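Local coordinates for acyl-CoA dehydrogenase (Thermus thermophilus, PDB 2Z1Q), which probably oxidises saturated acyl-CoA thioesters to their 2,3-dehydroacyl-CoA forms, using a bound FAD as cofactor, at residues 514-519 / 558-563. Numbering follows the deposited sequence.
Sequences LAQALD and ALRRQA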
# COMPACT_ATOMS: atom_id res chain seq x y z
N LEU B 514 16.16 4.18 -13.73
CA LEU B 514 16.04 4.29 -15.18
C LEU B 514 15.53 3.01 -15.85
O LEU B 514 14.55 3.03 -16.59
CB LEU B 514 17.41 4.68 -15.77
CG LEU B 514 17.51 4.69 -17.29
CD1 LEU B 514 16.44 5.61 -17.84
CD2 LEU B 514 18.89 5.13 -17.74
N ALA B 515 16.20 1.88 -15.58
CA ALA B 515 15.80 0.60 -16.16
C ALA B 515 14.32 0.31 -15.92
O ALA B 515 13.58 -0.00 -16.86
CB ALA B 515 16.65 -0.53 -15.58
N GLN B 516 13.90 0.40 -14.67
CA GLN B 516 12.51 0.14 -14.32
C GLN B 516 11.55 1.13 -14.97
O GLN B 516 10.46 0.75 -15.39
CB GLN B 516 12.36 0.16 -12.81
CG GLN B 516 13.05 -1.02 -12.15
CD GLN B 516 13.01 -0.96 -10.65
OE1 GLN B 516 13.62 -0.08 -10.03
NE2 GLN B 516 12.28 -1.89 -10.05
N ALA B 517 11.96 2.39 -15.06
CA ALA B 517 11.12 3.42 -15.67
C ALA B 517 10.87 3.09 -17.15
O ALA B 517 9.78 3.35 -17.67
CB ALA B 517 11.78 4.78 -15.55
N LEU B 518 11.88 2.55 -17.82
CA LEU B 518 11.72 2.21 -19.23
C LEU B 518 10.72 1.08 -19.39
O LEU B 518 9.92 1.08 -20.32
CB LEU B 518 13.06 1.83 -19.87
CG LEU B 518 13.75 2.95 -20.67
CD1 LEU B 518 14.05 4.11 -19.75
CD2 LEU B 518 15.04 2.45 -21.30
N ASP B 519 10.74 0.13 -18.47
CA ASP B 519 9.81 -0.99 -18.55
C ASP B 519 8.37 -0.52 -18.38
O ASP B 519 7.48 -0.98 -19.09
CB ASP B 519 10.10 -2.03 -17.49
CG ASP B 519 11.46 -2.66 -17.65
OD1 ASP B 519 11.98 -2.70 -18.79
OD2 ASP B 519 12.00 -3.11 -16.63
N ALA B 558 22.40 -7.35 -8.86
CA ALA B 558 23.71 -6.84 -8.47
C ALA B 558 23.62 -5.40 -7.99
O ALA B 558 24.09 -5.06 -6.91
CB ALA B 558 24.69 -6.93 -9.64
N LEU B 559 23.00 -4.54 -8.80
CA LEU B 559 22.91 -3.14 -8.44
C LEU B 559 22.13 -2.87 -7.15
O LEU B 559 22.58 -2.09 -6.32
CB LEU B 559 22.32 -2.32 -9.60
CG LEU B 559 23.14 -2.28 -10.91
CD1 LEU B 559 22.43 -1.39 -11.93
CD2 LEU B 559 24.52 -1.73 -10.64
N ARG B 560 20.99 -3.52 -6.97
CA ARG B 560 20.23 -3.30 -5.75
C ARG B 560 21.05 -3.78 -4.56
O ARG B 560 21.12 -3.10 -3.54
CB ARG B 560 18.89 -4.04 -5.80
CG ARG B 560 17.87 -3.43 -6.76
CD ARG B 560 16.49 -3.88 -6.33
NE ARG B 560 15.41 -3.45 -7.22
CZ ARG B 560 14.95 -4.17 -8.25
NH1 ARG B 560 15.46 -5.36 -8.53
NH2 ARG B 560 13.95 -3.70 -8.98
N ARG B 561 21.70 -4.94 -4.69
CA ARG B 561 22.51 -5.44 -3.58
C ARG B 561 23.60 -4.45 -3.21
O ARG B 561 23.92 -4.29 -2.03
CB ARG B 561 23.14 -6.78 -3.92
CG ARG B 561 22.16 -7.94 -3.88
CD ARG B 561 22.90 -9.25 -3.80
NE ARG B 561 21.99 -10.39 -3.67
CZ ARG B 561 22.38 -11.61 -3.32
NH1 ARG B 561 23.66 -11.84 -3.07
NH2 ARG B 561 21.50 -12.59 -3.23
N GLN B 562 24.15 -3.78 -4.21
CA GLN B 562 25.20 -2.78 -4.00
C GLN B 562 24.66 -1.59 -3.19
O GLN B 562 25.32 -1.09 -2.29
CB GLN B 562 25.75 -2.32 -5.36
CG GLN B 562 26.86 -1.28 -5.27
CD GLN B 562 27.45 -0.91 -6.63
OE1 GLN B 562 28.25 0.02 -6.73
NE2 GLN B 562 27.07 -1.64 -7.68
N ALA B 563 23.44 -1.16 -3.53
CA ALA B 563 22.77 -0.06 -2.84
C ALA B 563 22.44 -0.48 -1.40
O ALA B 563 22.64 0.28 -0.46
CB ALA B 563 21.50 0.33 -3.60
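Q516 and R560 reach for each other from opposite directions between helices 505-528 and 556-570, two late members of the helical C-terminal part of this acyl-CoA dehydrogenase. These helices follow the helical bundle of the acyl-CoA dehydrogenase fold and are reminiscent of the extra C-terminal helices of very-long-chain acyl-CoA dehydrogenase. The same two helices also meet earlier along 505-528, where L559 lies on R511 and I512, and A563 on L509. Only 71 Å² is buried between 514-519 and 558-563, and the nearest atoms are polar, the amide end of Q516 and R560 NH2.

The Q516 side chain leaves the helix with CB directed toward 558-563. CG stands beside the backbone N, opposite the carbonyl carbon (chi1 -69°). From there the chain runs on extended, so that CB and CG act as a spacer and CD is the first atom to arrive, 3.3 Å from R560 NH2. The atom modelled as Q516 NE2 comes to 2.7 Å from that same R560 NH2, at the edge of the guanidinium and in its plane. Two nitrogens so close suggest that the amide is turned over, and the approach of the modelled Q516 OE1 to E308 OE1 points the same way; with the amide ends exchanged, the pair with R560 may be a hydrogen bond. The amide plane itself stands 76° from that of the guanidinium.

Shortening Q516 to an alanine would remove the amide and is likely to leave the NH2 side of R560 without this neighbour, though its salt bridge would remain. That stronger bond, which probably steadies the guanidinium that Q516 meets, joins R560 NE to E308 OE2 on helix 300-331.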